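Local coordinates for protein VlsE1 (Borreliella burgdorferi, PDB 1L8W) that is a variable surface lipoprotein of the Lyme disease spirochaete, whose antigenic switching probably lets the bacterium evade the host immune response, at residues G213-V218 with Q271-I276; K188-L193 with A259-D264. One frame throughout, in Å; residues are numbered along the deposited sequence.

Contact 1. Residues G213-V218 with Q271-I276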
ATOM      1  N   GLY A 213      -4.754  -3.754  14.789  1.00 17.58           N
ATOM      2  CA  GLY A 213      -5.055  -5.177  14.878  1.00 14.45           C
ATOM      3  C   GLY A 213      -5.278  -5.788  13.512  1.00 18.24           C
ATOM      4  O   GLY A 213      -4.775  -6.870  13.214  1.00 20.20           O
ATOM      5  N   ALA A 214      -6.031  -5.080  12.673  1.00 17.80           N
ATOM      6  CA  ALA A 214      -6.323  -5.520  11.317  1.00 16.73           C
ATOM      7  C   ALA A 214      -5.015  -5.714  10.550  1.00 17.28           C
ATOM      8  O   ALA A 214      -4.836  -6.707   9.836  1.00 17.49           O
ATOM      9  CB  ALA A 214      -7.207  -4.477  10.612  1.00 14.75           C
ATOM     10  N   VAL A 215      -4.102  -4.760  10.702  1.00 17.07           N
ATOM     11  CA  VAL A 215      -2.803  -4.820  10.042  1.00 16.07           C
ATOM     12  C   VAL A 215      -1.944  -5.950  10.619  1.00 15.66           C
ATOM     13  O   VAL A 215      -1.199  -6.607   9.891  1.00 15.17           O
ATOM     14  CB  VAL A 215      -2.041  -3.469  10.195  1.00 16.65           C
ATOM     15  CG1 VAL A 215      -0.585  -3.607   9.730  1.00 14.94           C
ATOM     16  CG2 VAL A 215      -2.748  -2.391   9.406  1.00 12.39           C
ATOM     17  N   SER A 216      -2.046  -6.186  11.921  1.00 15.10           N
ATOM     18  CA  SER A 216      -1.243  -7.239  12.536  1.00 16.94           C
ATOM     19  C   SER A 216      -1.694  -8.624  12.106  1.00 19.37           C
ATOM     20  O   SER A 216      -0.873  -9.538  11.982  1.00 20.50           O
ATOM     21  CB  SER A 216      -1.301  -7.155  14.064  1.00 17.00           C
ATOM     22  OG  SER A 216      -2.590  -7.495  14.551  1.00 21.51           O
ATOM     23  N   ALA A 217      -2.998  -8.758  11.870  1.00 20.56           N
ATOM     24  CA  ALA A 217      -3.627 -10.022  11.484  1.00 21.96           C
ATOM     25  C   ALA A 217      -3.416 -10.495  10.047  1.00 23.32           C
ATOM     26  O   ALA A 217      -3.951 -11.537   9.656  1.00 25.33           O
ATOM     27  CB  ALA A 217      -5.123  -9.939  11.769  1.00 20.70           C
ATOM     28  N   VAL A 218      -2.650  -9.747   9.257  1.00 23.97           N
ATOM     29  CA  VAL A 218      -2.412 -10.135   7.867  1.00 22.62           C
ATOM     30  C   VAL A 218      -0.953  -9.936   7.456  1.00 23.57           C
ATOM     31  O   VAL A 218      -0.247  -9.102   8.021  1.00 23.95           O
ATOM     32  CB  VAL A 218      -3.321  -9.333   6.911  1.00 21.74           C
ATOM     33  CG1 VAL A 218      -4.785  -9.617   7.230  1.00 19.88           C
ATOM     34  CG2 VAL A 218      -3.023  -7.839   7.034  1.00 21.86           C
ATOM     35  N   GLN A 271      -8.608  -6.254   3.786  1.00 20.47           N
ATOM     36  CA  GLN A 271      -9.206  -5.114   3.089  1.00 20.39           C
ATOM     37  C   GLN A 271      -8.987  -3.840   3.905  1.00 21.25           C
ATOM     38  O   GLN A 271      -8.665  -2.773   3.366  1.00 20.96           O
ATOM     39  CB  GLN A 271     -10.704  -5.328   2.910  1.00 22.51           C
ATOM     40  CG  GLN A 271     -11.074  -6.619   2.192  1.00 27.13           C
ATOM     41  CD  GLN A 271     -10.478  -6.698   0.806  1.00 27.74           C
ATOM     42  OE1 GLN A 271     -10.593  -5.763   0.016  1.00 28.80           O
ATOM     43  NE2 GLN A 271      -9.842  -7.820   0.498  1.00 32.59           N
ATOM     44  N   ILE A 272      -9.178  -3.956   5.212  1.00 18.85           N
ATOM     45  CA  ILE A 272      -8.969  -2.831   6.108  1.00 20.63           C
ATOM     46  C   ILE A 272      -7.490  -2.436   6.056  1.00 19.82           C
ATOM     47  O   ILE A 272      -7.162  -1.266   5.874  1.00 19.09           O
ATOM     48  CB  ILE A 272      -9.339  -3.203   7.547  1.00 18.68           C
ATOM     49  CG1 ILE A 272     -10.833  -3.525   7.611  1.00 19.63           C
ATOM     50  CG2 ILE A 272      -8.949  -2.084   8.491  1.00 17.47           C
ATOM     51  CD1 ILE A 272     -11.303  -4.034   8.946  1.00 19.45           C
ATOM     52  N   ALA A 273      -6.611  -3.422   6.215  1.00 17.84           N
ATOM     53  CA  ALA A 273      -5.167  -3.194   6.179  1.00 18.56           C
ATOM     54  C   ALA A 273      -4.737  -2.559   4.847  1.00 19.42           C
ATOM     55  O   ALA A 273      -3.772  -1.783   4.800  1.00 19.09           O
ATOM     56  CB  ALA A 273      -4.431  -4.504   6.402  1.00 17.55           C
ATOM     57  N   ALA A 274      -5.460  -2.889   3.773  1.00 18.49           N
ATOM     58  CA  ALA A 274      -5.190  -2.331   2.450  1.00 17.62           C
ATOM     59  C   ALA A 274      -5.649  -0.874   2.365  1.00 17.10           C
ATOM     60  O   ALA A 274      -4.959  -0.033   1.781  1.00 17.56           O
ATOM     61  CB  ALA A 274      -5.888  -3.150   1.369  1.00 14.87           C
ATOM     62  N   ALA A 275      -6.821  -0.587   2.930  1.00 14.74           N
ATOM     63  CA  ALA A 275      -7.367   0.770   2.922  1.00 17.72           C
ATOM     64  C   ALA A 275      -6.411   1.660   3.686  1.00 16.69           C
ATOM     65  O   ALA A 275      -6.162   2.807   3.321  1.00 18.26           O
ATOM     66  CB  ALA A 275      -8.749   0.798   3.593  1.00 15.08           C
ATOM     67  N   ILE A 276      -5.886   1.092   4.761  1.00 17.42           N
ATOM     68  CA  ILE A 276      -4.949   1.762   5.634  1.00 16.51           C
ATOM     69  C   ILE A 276      -3.622   2.043   4.937  1.00 16.27           C
ATOM     70  O   ILE A 276      -3.146   3.177   4.954  1.00 17.36           O
ATOM     71  CB  ILE A 276      -4.717   0.918   6.918  1.00 15.63           C
ATOM     72  CG1 ILE A 276      -5.982   0.970   7.790  1.00 17.46           C
ATOM     73  CG2 ILE A 276      -3.503   1.414   7.672  1.00 14.50           C
ATOM     74  CD1 ILE A 276      -5.895   0.222   9.115  1.00 13.12           C
TER
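Ala214 and Val215, in the last turn of helix 205-216, pack against Ile272 and Ala273 of helix 269-281 in a buried, wholly apolar helix-helix contact of this mostly helical surface antigen. No hydrogen bond joins the two segments. The backbones come close, with 4.8 Å between Val215 CA and Ala273 CA, because alanines sit at the interface on both sides. The CB of Ala273 is the shared point: it lies 4.0 Å from Val215 CG2 and also meets Val218 CG2 at 3.7 Å, just past the helix end. A second patch is formed by Ala214, whose CB touches Ile272 CG2, the branch placed anti to the backbone N. Val215 CG2 also reaches the end of Ile276, CD1, and the two side chains meet at a slant.

The polar bonds lie outside the apolar face: Lys311 NZ of helix 294-333 hydrogen-bonds to the carbonyl oxygens of Val215 and Val218. Ile223 of helix 220-230 packs on Val218 and Ala273. Gly213 O takes two donors from the same face of its plane: Ala217 N at 2.9 Å and Ser216 OG at 2.6 Å.

Contact 2. Residues K188-L193 with A259-D264; sequences KGAGKL and AEFGQD
Phe261 lays one face of its ring over the backbone of Gly191, a CH-pi contact in which Gly191 CA stands 3.6 Å from the ring centroid and 17° off the normal. The overlap is shifted toward the rim, where Phe261 CE2 comes within 3.4 Å of Gly191 N. Gly191 has no side chain, and the backbone of Ala259 to Phe261 runs close past its CA. Ala190 adds an apolar touch of its CB on CE2, and beyond the two segments Ile272 and Met266 also pack on the phenylalanine, whose ring meets that of Phe194.

The backbone beside the ring is fixed by a hydrogen bond from Phe261 N to Lys188 O, 2.9 Å long and fairly straight at 164°. This oxygen also accepts from Gly191 N within the 3-10 turn, and the two donors reach it from opposite faces of the carbonyl plane. Glu260 CA makes a further CA-H...O contact with it.

Charged side chains cover the outer part. Lys188 NZ forms a salt bridge with Glu260, lying 2.7 Å from Glu260 OE1 on the syn side but 29° out of the carboxylate plane. The lysine chain slants across the glutamate, and a bend at its last torsion brings NZ to the carboxylate. Lys192 runs extended alongside Glu260, pointing the same way; its CE lies 4.2 Å from Glu260 CG, but its NZ does not touch the carboxylate. Nearer its base, Lys192 CG packs on the backbone of Ala259, whose N is bound by Glu242 OE2.

The whole is loop-to-loop packing: the irregular segment 259-264 is laid along a 3-10 segment of the loop between helices 153-170 and 205-216, with an aromatic ring on a glycine inside and a lysine-glutamate salt bridge outside.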
ATOM      1  N   LYS A 188     -13.661  -3.823  12.087  1.00 24.09           N
ATOM      2  CA  LYS A 188     -14.437  -2.913  11.256  1.00 23.90           C
ATOM      3  C   LYS A 188     -14.445  -1.500  11.834  1.00 23.89           C
ATOM      4  O   LYS A 188     -14.645  -0.527  11.107  1.00 25.82           O
ATOM      5  CB  LYS A 188     -15.872  -3.435  11.101  1.00 25.36           C
ATOM      6  CG  LYS A 188     -16.610  -3.734  12.406  1.00 23.22           C
ATOM      7  CD  LYS A 188     -17.997  -4.313  12.104  1.00 27.00           C
ATOM      8  CE  LYS A 188     -18.679  -4.901  13.348  1.00 27.55           C
ATOM      9  NZ  LYS A 188     -19.170  -3.864  14.309  1.00 32.57           N
ATOM     10  N   GLY A 189     -14.217  -1.397  13.140  1.00 23.23           N
ATOM     11  CA  GLY A 189     -14.184  -0.104  13.795  1.00 21.55           C
ATOM     12  C   GLY A 189     -13.044   0.787  13.323  1.00 22.48           C
ATOM     13  O   GLY A 189     -12.997   1.971  13.650  1.00 24.07           O
ATOM     14  N   ALA A 190     -12.119   0.230  12.552  1.00 23.39           N
ATOM     15  CA  ALA A 190     -10.995   1.014  12.042  1.00 25.02           C
ATOM     16  C   ALA A 190     -11.493   2.099  11.080  1.00 24.13           C
ATOM     17  O   ALA A 190     -10.803   3.080  10.831  1.00 22.87           O
ATOM     18  CB  ALA A 190      -9.998   0.100  11.341  1.00 26.52           C
ATOM     19  N   GLY A 191     -12.711   1.921  10.572  1.00 23.94           N
ATOM     20  CA  GLY A 191     -13.295   2.882   9.649  1.00 21.31           C
ATOM     21  C   GLY A 191     -13.494   4.275  10.216  1.00 22.23           C
ATOM     22  O   GLY A 191     -13.526   5.250   9.465  1.00 21.12           O
ATOM     23  N   LYS A 192     -13.620   4.381  11.536  1.00 20.98           N
ATOM     24  CA  LYS A 192     -13.835   5.675  12.180  1.00 20.85           C
ATOM     25  C   LYS A 192     -12.700   6.654  11.917  1.00 21.61           C
ATOM     26  O   LYS A 192     -12.875   7.869  12.033  1.00 23.13           O
ATOM     27  CB  LYS A 192     -14.005   5.493  13.692  1.00 18.44           C
ATOM     28  CG  LYS A 192     -15.124   4.538  14.071  1.00 17.06           C
ATOM     29  CD  LYS A 192     -15.252   4.378  15.577  1.00 17.40           C
ATOM     30  CE  LYS A 192     -16.500   3.565  15.910  1.00 17.95           C
ATOM     31  NZ  LYS A 192     -16.703   3.471  17.375  1.00 26.53           N
ATOM     32  N   LEU A 193     -11.536   6.117  11.577  1.00 20.58           N
ATOM     33  CA  LEU A 193     -10.356   6.927  11.306  1.00 20.67           C
ATOM     34  C   LEU A 193     -10.427   7.551   9.925  1.00 20.94           C
ATOM     35  O   LEU A 193      -9.698   8.496   9.627  1.00 21.85           O
ATOM     36  CB  LEU A 193      -9.096   6.060  11.416  1.00 17.78           C
ATOM     37  CG  LEU A 193      -8.952   5.329  12.754  1.00 16.31           C
ATOM     38  CD1 LEU A 193      -7.652   4.575  12.776  1.00 16.55           C
ATOM     39  CD2 LEU A 193      -9.009   6.315  13.907  1.00 12.74           C
ATOM     40  N   ALA A 259     -18.544   6.092  10.549  1.00 38.58           N
ATOM     41  CA  ALA A 259     -18.042   5.265  11.636  1.00 37.11           C
ATOM     42  C   ALA A 259     -17.388   3.998  11.123  1.00 36.73           C
ATOM     43  O   ALA A 259     -16.460   4.050  10.314  1.00 38.84           O
ATOM     44  CB  ALA A 259     -19.180   4.912  12.581  1.00 39.40           C
ATOM     45  N   GLU A 260     -17.882   2.859  11.594  1.00 33.81           N
ATOM     46  CA  GLU A 260     -17.339   1.567  11.204  1.00 34.37           C
ATOM     47  C   GLU A 260     -17.494   1.290   9.719  1.00 33.11           C
ATOM     48  O   GLU A 260     -18.268   1.948   9.033  1.00 33.12           O
ATOM     49  CB  GLU A 260     -18.046   0.442  11.965  1.00 36.10           C
ATOM     50  CG  GLU A 260     -18.154   0.643  13.464  1.00 40.97           C
ATOM     51  CD  GLU A 260     -18.609  -0.622  14.174  1.00 43.01           C
ATOM     52  OE1 GLU A 260     -19.606  -1.234  13.726  1.00 42.67           O
ATOM     53  OE2 GLU A 260     -17.965  -1.004  15.177  1.00 42.57           O
ATOM     54  N   PHE A 261     -16.737   0.316   9.225  1.00 30.83           N
ATOM     55  CA  PHE A 261     -16.860  -0.089   7.837  1.00 30.31           C
ATOM     56  C   PHE A 261     -18.139  -0.929   7.872  1.00 31.97           C
ATOM     57  O   PHE A 261     -18.223  -1.917   8.608  1.00 30.93           O
ATOM     58  CB  PHE A 261     -15.661  -0.936   7.408  1.00 28.36           C
ATOM     59  CG  PHE A 261     -14.408  -0.132   7.124  1.00 29.08           C
ATOM     60  CD1 PHE A 261     -14.391   0.820   6.109  1.00 28.74           C
ATOM     61  CD2 PHE A 261     -13.242  -0.353   7.849  1.00 26.72           C
ATOM     62  CE1 PHE A 261     -13.228   1.542   5.817  1.00 29.58           C
ATOM     63  CE2 PHE A 261     -12.075   0.359   7.569  1.00 26.81           C
ATOM     64  CZ  PHE A 261     -12.066   1.309   6.551  1.00 28.24           C
ATOM     65  N   GLY A 262     -19.136  -0.530   7.091  1.00 33.31           N
ATOM     66  CA  GLY A 262     -20.403  -1.242   7.104  1.00 35.43           C
ATOM     67  C   GLY A 262     -20.624  -2.339   6.080  1.00 35.93           C
ATOM     68  O   GLY A 262     -21.399  -3.261   6.327  1.00 37.40           O
ATOM     69  N   GLN A 263     -19.962  -2.252   4.933  1.00 33.82           N
ATOM     70  CA  GLN A 263     -20.137  -3.264   3.903  1.00 33.65           C
ATOM     71  C   GLN A 263     -19.394  -4.560   4.233  1.00 35.76           C
ATOM     72  O   GLN A 263     -18.390  -4.546   4.951  1.00 35.82           O
ATOM     73  CB  GLN A 263     -19.678  -2.710   2.557  1.00 32.10           C
ATOM     74  CG  GLN A 263     -20.424  -1.445   2.139  1.00 31.51           C
ATOM     75  CD  GLN A 263     -21.932  -1.641   2.120  1.00 29.11           C
ATOM     76  OE1 GLN A 263     -22.449  -2.482   1.388  1.00 30.93           O
ATOM     77  NE2 GLN A 263     -22.640  -0.865   2.929  1.00 27.87           N
ATOM     78  N   ASP A 264     -19.901  -5.679   3.721  1.00 35.58           N
ATOM     79  CA  ASP A 264     -19.277  -6.974   3.962  1.00 36.01           C
ATOM     80  C   ASP A 264     -17.974  -7.113   3.190  1.00 35.09           C
ATOM     81  O   ASP A 264     -17.078  -7.837   3.613  1.00 34.79           O
ATOM     82  CB  ASP A 264     -20.228  -8.112   3.572  1.00 39.17           C
ATOM     83  CG  ASP A 264     -21.391  -8.266   4.540  1.00 41.44           C
ATOM     84  OD1 ASP A 264     -21.148  -8.491   5.745  1.00 42.41           O
ATOM     85  OD2 ASP A 264     -22.554  -8.165   4.094  1.00 45.75           O
TER

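The centres of the two contacts lie about 12 Å apart on the same side of the chain's centre, the centre of contact 1 nearer to it (about 10 Å) than that of contact 2 (about 19 Å). Along the chain their segments alternate: 188-193, 213-218, 259-264, 271-276. Each contact thus joins the region before helix 220-230 to the region after helix 247-252, once through loops and once through helices 205-216 and 269-281. They meet directly at Ile272, whose CG2 packs on Ala190 CB at 3.7 Å and whose CG1 packs on Phe261 CD2 at 4.0 Å. The apolar parts of the outer loop pairing and the inner helix pairing therefore run together at Ile272, within the Borrelia lipoprotein family region.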